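Local coordinates for putative nitrate transport protein (Thermoplasma volcanium, PDB 3MST) that is of unproven function but may bind a small anion or other solute for uptake, possibly nitrate, at residues A[71-76]-A[160-165]; A[75-80]-A[215-220]. One frame throughout, in Å; residues are numbered along the deposited sequence.

Overall arrangement
Contacts 1 and 2 are adjacent strand pairings in one mixed six-stranded sheet, their centres about 10 Å apart. Strand 71-77 is common to both: it pairs antiparallel with strand 160-164 in contact 1 and with strand 215-217, an outermost strand of the sheet, in contact 2. Gly-75 and Val-76 belong to both pairings. Along the chain, strand 71-77 comes first, 160-164 second and 215-217 last, so distant parts of the sequence are brought side by side. Helix 169-184 covers one face across all three strands. Beyond residue 77 the chain runs on to strand 81-85 of a second, five-stranded sheet, a two-sheet layout consistent with a solute-binding protein.

Contact 1: residues A[71-76]-A[160-165]; sequences KIFAGV and CAMAST
Selenomethionine Met-162 reaches from strand 160-164 across the aromatic ring of Phe-73 and on to Val-76 in the antiparallel strand 71-76. Its CB sits over the face of the ring as a CH-pi contact, 4.0 Å from the Phe-73 centroid. CG comes next and lies 4.0 Å from Ala-74 CB. SE touches the same methyl and approaches the ring obliquely, a Met-aromatic contact in which the centroid is 5.1 Å from SE. The terminal CE meets Val-76 CG2 at 3.8 Å. An extended chain beyond CG (chi2 and chi3 both -169°) carries this methyl the full way from ring to valine.

Phe-73 and Ala-74 both face Met-162, a classic beta bulge that shifts the pairing by one residue. Two hydrogen bonds hold the bulge: Phe-73 N gives to Met-162 O, and Met-162 N to Ala-74 O. At Phe-73, CG stands between the backbone N and the carbonyl carbon (chi1 65°), which lays the ring across strand 160-164, with Met-162 O over one face, Ser-164 N at the edge, and CE2 3.7 Å from Ser-164 CB. Ser-164 OG bonds to Asp-56 O, outside the pair. At the Lys-71 end of the ladder, water 1 accepts from Lys-71 NZ at 2.7 Å and donates to Thr-165 O.

Val-57 and Leu-59 of strand 57-61, with Ile-172 and Tyr-175 of helix 169-184, also touch this apolar row. The pairing thus unites a backbone ladder with a buried apolar contact of selenomethionine chain, ring and methyls, while the amine of the partly exposed Lys-71 is joined to the other strand through one water.

Contact 2: residues A[75-80]-A[215-220]; sequences GVRIDM and EVTKKR
Gly-75 and Arg-77 form antiparallel hydrogen-bonded pairs with Thr-217 and Glu-215, around the non-hydrogen-bonded pair of Val-76 and Val-216, and the strand segments run at 147° to each other. Gly-75 N gives to Thr-217 O, and Thr-217 N gives the return bond to Gly-75 O. Arg-77 and Glu-215 lie side by side and point the same way, but their flat groups are turned 77° apart. NH1 of Arg-77 is 4.0 Å from OE1 of Glu-215, beyond a salt bridge, and water 2 fills in: it accepts from NH1 in the guanidinium plane and donates to both OE1 and O of Glu-215. The stronger partners of Arg-77 are Glu-222 and Asp-156, each in a salt bridge. Thr-217 turns OG1 anti to its backbone N (chi1 178°), where it accepts from Lys-219 N at 3.1 Å in an ST turn and also bonds to Glu-222; its CG2 meets Arg-77 NH1 at 3.9 Å.

On the valine face, Val-76 and Val-216 pack against Tyr-175 of helix 169-184, and Val-216 also against Met-162 of strand 160-164, while Lys-219 occupies the N-cap position of helix 220-230 just beyond this outermost strand.

Contact 1: residues A[71-76]-A[160-165]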
ATOM      1  N   LYS A  71      -3.807  -6.956 -15.350  1.00 12.67           N
ATOM      2  CA  LYS A  71      -2.441  -6.597 -15.770  1.00 13.59           C
ATOM      3  C   LYS A  71      -2.022  -5.298 -15.114  1.00 13.71           C
ATOM      4  O   LYS A  71      -2.764  -4.302 -15.126  1.00 12.12           O
ATOM      5  CB  LYS A  71      -2.400  -6.427 -17.281  1.00 15.11           C
ATOM      6  CG  LYS A  71      -2.842  -7.688 -17.990  1.00 17.43           C
ATOM      7  CD  LYS A  71      -2.727  -7.597 -19.514  1.00 20.92           C
ATOM      8  CE  LYS A  71      -3.432  -8.789 -20.185  1.00 26.09           C
ATOM      9  NZ  LYS A  71      -3.351  -8.670 -21.681  1.00 33.29           N
ATOM     10  N   ILE A  72      -0.856  -5.327 -14.493  1.00 11.99           N
ATOM     11  CA  ILE A  72      -0.317  -4.139 -13.828  1.00 11.52           C
ATOM     12  C   ILE A  72       0.097  -3.072 -14.812  1.00 11.42           C
ATOM     13  O   ILE A  72       0.887  -3.365 -15.737  1.00 13.13           O
ATOM     14  CB  ILE A  72       0.852  -4.522 -12.899  1.00 11.17           C
ATOM     15  CG1 ILE A  72       0.404  -5.441 -11.776  1.00 13.88           C
ATOM     16  CG2 ILE A  72       1.574  -3.276 -12.345  1.00 12.46           C
ATOM     17  CD1 ILE A  72       1.570  -6.085 -11.031  1.00 15.81           C
ATOM     18  N   PHE A  73      -0.406  -1.847 -14.674  1.00 10.94           N
ATOM     19  CA  PHE A  73      -0.017  -0.741 -15.554  1.00 11.95           C
ATOM     20  C   PHE A  73       0.649   0.435 -14.875  1.00 11.34           C
ATOM     21  O   PHE A  73       1.097   1.341 -15.549  1.00 13.08           O
ATOM     22  CB  PHE A  73      -1.215  -0.266 -16.403  1.00 12.37           C
ATOM     23  CG  PHE A  73      -2.333   0.349 -15.606  1.00 11.78           C
ATOM     24  CD1 PHE A  73      -2.326   1.686 -15.314  1.00 11.63           C
ATOM     25  CD2 PHE A  73      -3.453  -0.377 -15.280  1.00 11.37           C
ATOM     26  CE1 PHE A  73      -3.351   2.294 -14.610  1.00 11.92           C
ATOM     27  CE2 PHE A  73      -4.501   0.240 -14.555  1.00 11.50           C
ATOM     28  CZ  PHE A  73      -4.455   1.573 -14.256  1.00 10.66           C
ATOM     29  N   ALA A  74       0.639   0.474 -13.527  1.00 10.74           N
ATOM     30  CA  ALA A  74       1.301   1.528 -12.799  1.00 11.32           C
ATOM     31  C   ALA A  74       1.550   1.006 -11.392  1.00  9.86           C
ATOM     32  O   ALA A  74       0.943   0.030 -10.936  1.00 11.49           O
ATOM     33  CB  ALA A  74       0.424   2.786 -12.765  1.00 12.25           C
ATOM     34  N   GLY A  75       2.541   1.623 -10.768  1.00 10.98           N
ATOM     35  CA  GLY A  75       2.913   1.299  -9.388  1.00 10.69           C
ATOM     36  C   GLY A  75       2.852   2.546  -8.530  1.00 10.65           C
ATOM     37  O   GLY A  75       2.891   3.673  -9.036  1.00 10.82           O
ATOM     38  N   VAL A  76       2.760   2.323  -7.215  1.00  9.21           N
ATOM     39  CA  VAL A  76       2.796   3.446  -6.265  1.00 10.12           C
ATOM     40  C   VAL A  76       3.805   3.102  -5.164  1.00  8.69           C
ATOM     41  O   VAL A  76       3.652   2.006  -4.551  1.00 10.93           O
ATOM     42  CB  VAL A  76       1.426   3.842  -5.654  1.00 10.64           C
ATOM     43  CG1 VAL A  76       1.544   5.247  -4.989  1.00 11.82           C
ATOM     44  CG2 VAL A  76       0.324   3.821  -6.732  1.00 11.79           C
ATOM     45  N   CYS A 160       2.703  -1.097  -4.142  1.00  8.95           N
ATOM     46  CA  CYS A 160       1.306  -1.060  -4.516  1.00 10.17           C
ATOM     47  C   CYS A 160       1.206  -0.879  -6.012  1.00  9.94           C
ATOM     48  O   CYS A 160       2.131  -0.389  -6.664  1.00 10.90           O
ATOM     49  CB  CYS A 160       0.593   0.047  -3.770  1.00 12.18           C
ATOM     50  SG  CYS A 160       0.515  -0.220  -1.982  1.00 13.08           S
ATOM     51  N   ALA A 161       0.088  -1.335  -6.566  1.00  9.01           N
ATOM     52  CA  ALA A 161      -0.077  -1.392  -7.996  1.00 10.02           C
ATOM     53  C   ALA A 161      -1.467  -1.028  -8.434  1.00 10.26           C
ATOM     54  O   ALA A 161      -2.428  -1.146  -7.654  1.00 11.10           O
ATOM     55  CB  ALA A 161       0.268  -2.821  -8.495  1.00 12.25           C
HETATM   56  N   MSE A 162      -1.578  -0.618  -9.697  1.00  9.32           N
HETATM   57  CA  MSE A 162      -2.862  -0.381 -10.370  1.00  9.44           C
HETATM   58  C   MSE A 162      -2.916  -1.386 -11.522  1.00 10.69           C
HETATM   59  O   MSE A 162      -1.943  -1.538 -12.234  1.00 11.05           O
HETATM   60  CB  MSE A 162      -2.928   1.058 -10.949  1.00 10.06           C
HETATM   61  CG  MSE A 162      -2.398   2.147 -10.027  1.00 12.79           C
HETATM   62 SE   MSE A 162      -2.910   3.852 -10.817  0.75 11.69          SE
HETATM   63  CE  MSE A 162      -1.791   4.928  -9.647  1.00 13.94           C
ATOM     64  N   ALA A 163      -4.033  -2.056 -11.689  1.00 10.26           N
ATOM     65  CA  ALA A 163      -4.175  -3.119 -12.707  1.00 10.50           C
ATOM     66  C   ALA A 163      -5.506  -3.042 -13.406  1.00 10.87           C
ATOM     67  O   ALA A 163      -6.526  -2.652 -12.798  1.00 10.95           O
ATOM     68  CB  ALA A 163      -3.989  -4.510 -12.067  1.00 11.99           C
ATOM     69  N   SER A 164      -5.492  -3.384 -14.682  1.00 12.06           N
ATOM     70  CA  SER A 164      -6.723  -3.461 -15.492  1.00 12.17           C
ATOM     71  C   SER A 164      -6.406  -4.281 -16.739  1.00 13.98           C
ATOM     72  O   SER A 164      -5.449  -5.065 -16.747  1.00 14.60           O
ATOM     73  CB  SER A 164      -7.137  -2.061 -15.864  1.00 11.93           C
ATOM     74  OG  SER A 164      -8.421  -2.038 -16.497  1.00 13.85           O
ATOM     75  N   THR A 165      -7.216  -4.128 -17.792  1.00 15.05           N
ATOM     76  CA  THR A 165      -6.957  -4.835 -19.057  1.00 16.77           C
ATOM     77  C   THR A 165      -6.090  -4.015 -20.012  1.00 17.01           C
ATOM     78  O   THR A 165      -5.589  -4.545 -20.995  1.00 19.92           O
ATOM     79  CB  THR A 165      -8.285  -5.196 -19.717  1.00 19.38           C
ATOM     80  OG1 THR A 165      -9.023  -3.991 -19.839  1.00 22.10           O
ATOM     81  CG2 THR A 165      -9.096  -6.228 -18.879  1.00 20.15           C
TER
HETATM   82  O   HOH W   1      -5.660  -7.207 -21.734  1.00 38.87           O

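Contact 2: residues A[75-80]-A[215-220]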
ATOM      1  N   GLY A  75       2.541   1.623 -10.768  1.00 10.98           N
ATOM      2  CA  GLY A  75       2.913   1.299  -9.388  1.00 10.69           C
ATOM      3  C   GLY A  75       2.852   2.546  -8.530  1.00 10.65           C
ATOM      4  O   GLY A  75       2.891   3.673  -9.036  1.00 10.82           O
ATOM      5  N   VAL A  76       2.760   2.323  -7.215  1.00  9.21           N
ATOM      6  CA  VAL A  76       2.796   3.446  -6.265  1.00 10.12           C
ATOM      7  C   VAL A  76       3.805   3.102  -5.164  1.00  8.69           C
ATOM      8  O   VAL A  76       3.652   2.006  -4.551  1.00 10.93           O
ATOM      9  CB  VAL A  76       1.426   3.842  -5.654  1.00 10.64           C
ATOM     10  CG1 VAL A  76       1.544   5.247  -4.989  1.00 11.82           C
ATOM     11  CG2 VAL A  76       0.324   3.821  -6.732  1.00 11.79           C
ATOM     12  N   ARG A  77       4.769   3.998  -4.911  1.00  9.10           N
ATOM     13  CA  ARG A  77       5.585   3.923  -3.710  1.00 10.30           C
ATOM     14  C   ARG A  77       4.849   4.690  -2.602  1.00 10.38           C
ATOM     15  O   ARG A  77       4.426   5.853  -2.810  1.00 11.01           O
ATOM     16  CB  ARG A  77       6.962   4.543  -3.954  1.00 10.87           C
ATOM     17  CG  ARG A  77       7.891   3.714  -4.827  1.00 12.31           C
ATOM     18  CD  ARG A  77       9.195   4.421  -4.989  1.00 14.22           C
ATOM     19  NE  ARG A  77      10.233   3.615  -5.631  1.00 15.94           N
ATOM     20  CZ  ARG A  77      10.434   3.537  -6.928  1.00 15.15           C
ATOM     21  NH1 ARG A  77       9.632   4.149  -7.785  1.00 16.24           N
ATOM     22  NH2 ARG A  77      11.459   2.806  -7.372  1.00 17.77           N
ATOM     23  N   ILE A  78       4.707   4.078  -1.434  1.00  8.87           N
ATOM     24  CA  ILE A  78       4.050   4.705  -0.287  1.00  9.24           C
ATOM     25  C   ILE A  78       4.795   4.269   0.970  1.00 10.40           C
ATOM     26  O   ILE A  78       5.023   3.092   1.157  1.00 11.22           O
ATOM     27  CB  ILE A  78       2.572   4.269  -0.193  1.00  9.57           C
ATOM     28  CG1 ILE A  78       1.859   4.313  -1.541  1.00 10.95           C
ATOM     29  CG2 ILE A  78       1.835   5.165   0.831  1.00 11.31           C
ATOM     30  CD1 ILE A  78       0.450   3.743  -1.515  1.00 12.06           C
ATOM     31  N   ASP A  79       5.203   5.213   1.821  1.00  9.77           N
ATOM     32  CA  ASP A  79       5.957   4.854   3.018  1.00  9.93           C
ATOM     33  C   ASP A  79       4.972   4.652   4.153  1.00  9.63           C
ATOM     34  O   ASP A  79       4.534   5.608   4.784  1.00 10.79           O
ATOM     35  CB  ASP A  79       6.967   5.936   3.335  1.00 10.23           C
ATOM     36  CG  ASP A  79       8.021   5.495   4.340  1.00 13.74           C
ATOM     37  OD1 ASP A  79       8.092   4.297   4.651  1.00 13.96           O
ATOM     38  OD2 ASP A  79       8.778   6.380   4.778  1.00 17.67           O
HETATM   39  N   MSE A  80       4.568   3.403   4.351  1.00 10.15           N
HETATM   40  CA  MSE A  80       3.438   3.030   5.222  1.00  9.89           C
HETATM   41  C   MSE A  80       3.855   2.325   6.506  1.00  8.33           C
HETATM   42  O   MSE A  80       3.028   2.182   7.408  1.00 10.03           O
HETATM   43  CB  MSE A  80       2.522   2.064   4.464  1.00 11.99           C
HETATM   44  CG  MSE A  80       1.956   2.616   3.210  1.00 12.22           C
HETATM   45 SE   MSE A  80       0.928   1.385   2.178  0.75 11.90          SE
HETATM   46  CE  MSE A  80       2.324   0.396   1.333  1.00 14.19           C
ATOM     47  N   GLU A 215       3.980   8.258  -4.448  1.00 11.23           N
ATOM     48  CA  GLU A 215       4.566   8.592  -5.738  1.00 10.98           C
ATOM     49  C   GLU A 215       4.268   7.499  -6.761  1.00 11.33           C
ATOM     50  O   GLU A 215       4.581   6.321  -6.545  1.00 11.49           O
ATOM     51  CB  GLU A 215       6.058   8.763  -5.585  1.00 13.38           C
ATOM     52  CG  GLU A 215       6.759   9.227  -6.827  1.00 20.16           C
ATOM     53  CD  GLU A 215       8.256   9.132  -6.682  1.00 27.54           C
ATOM     54  OE1 GLU A 215       8.820   8.012  -6.881  1.00 28.50           O
ATOM     55  OE2 GLU A 215       8.866  10.187  -6.352  1.00 37.00           O
ATOM     56  N   VAL A 216       3.692   7.907  -7.885  1.00 11.49           N
ATOM     57  CA  VAL A 216       3.352   6.997  -8.971  1.00 11.37           C
ATOM     58  C   VAL A 216       4.557   6.734  -9.868  1.00 10.84           C
ATOM     59  O   VAL A 216       5.335   7.656 -10.108  1.00 13.00           O
ATOM     60  CB  VAL A 216       2.211   7.620  -9.823  1.00 11.70           C
ATOM     61  CG1 VAL A 216       1.860   6.718 -11.047  1.00 14.25           C
ATOM     62  CG2 VAL A 216       1.003   7.840  -8.953  1.00 13.07           C
ATOM     63  N   THR A 217       4.727   5.503 -10.306  1.00 11.78           N
ATOM     64  CA  THR A 217       5.662   5.183 -11.362  1.00 11.39           C
ATOM     65  C   THR A 217       4.983   4.372 -12.443  1.00 12.42           C
ATOM     66  O   THR A 217       4.186   3.482 -12.192  1.00 11.94           O
ATOM     67  CB  THR A 217       6.911   4.458 -10.829  1.00 13.14           C
ATOM     68  OG1 THR A 217       7.777   4.136 -11.925  1.00 14.00           O
ATOM     69  CG2 THR A 217       6.554   3.187 -10.043  1.00 15.22           C
ATOM     70  N   LYS A 218       5.341   4.658 -13.691  1.00 13.06           N
ATOM     71  CA  LYS A 218       4.955   3.864 -14.841  1.00 14.69           C
ATOM     72  C   LYS A 218       6.159   3.177 -15.498  1.00 15.61           C
ATOM     73  O   LYS A 218       6.042   2.641 -16.614  1.00 17.31           O
ATOM     74  CB  LYS A 218       4.238   4.755 -15.918  1.00 18.30           C
ATOM     75  CG  LYS A 218       2.935   5.319 -15.509  1.00 22.85           C
ATOM     76  CD  LYS A 218       2.324   6.117 -16.683  1.00 30.22           C
ATOM     77  CE  LYS A 218       3.089   7.381 -17.036  1.00 34.03           C
ATOM     78  NZ  LYS A 218       2.445   8.067 -18.208  1.00 37.01           N
ATOM     79  N   LYS A 219       7.314   3.238 -14.845  0.50 13.35           N
ATOM     80  CA  LYS A 219       8.556   2.709 -15.433  0.50 13.93           C
ATOM     81  C   LYS A 219       8.523   1.178 -15.382  0.50 13.13           C
ATOM     82  O   LYS A 219       8.540   0.592 -14.289  0.50 12.81           O
ATOM     83  CB  LYS A 219       9.789   3.223 -14.664  0.50 16.60           C
ATOM     84  CG  LYS A 219      10.025   4.741 -14.698  0.50 20.81           C
ATOM     85  CD  LYS A 219      11.373   5.127 -14.072  0.50 25.69           C
ATOM     86  CE  LYS A 219      11.479   6.628 -13.744  0.50 27.08           C
ATOM     87  NZ  LYS A 219      12.686   6.958 -12.908  0.50 28.13           N
ATOM     88  N   ARG A 220       8.537   0.550 -16.554  1.00 12.81           N
ATOM     89  CA  ARG A 220       8.398  -0.890 -16.672  1.00 13.32           C
ATOM     90  C   ARG A 220       9.398  -1.619 -15.777  1.00 11.29           C
ATOM     91  O   ARG A 220       9.003  -2.563 -15.084  1.00 12.92           O
ATOM     92  CB  ARG A 220       8.563  -1.380 -18.103  1.00 12.88           C
ATOM     93  CG  ARG A 220       8.245  -2.859 -18.252  1.00 12.84           C
ATOM     94  CD  ARG A 220       8.442  -3.412 -19.688  1.00 14.57           C
ATOM     95  NE  ARG A 220       8.076  -4.789 -19.646  1.00 12.89           N
ATOM     96  CZ  ARG A 220       6.837  -5.250 -19.592  1.00 13.57           C
ATOM     97  NH1 ARG A 220       5.794  -4.482 -19.901  1.00 17.28           N
ATOM     98  NH2 ARG A 220       6.652  -6.512 -19.292  1.00 16.57           N
TER
HETATM   99  O   HOH W   2       7.327   5.830  -7.480  1.00 18.25           O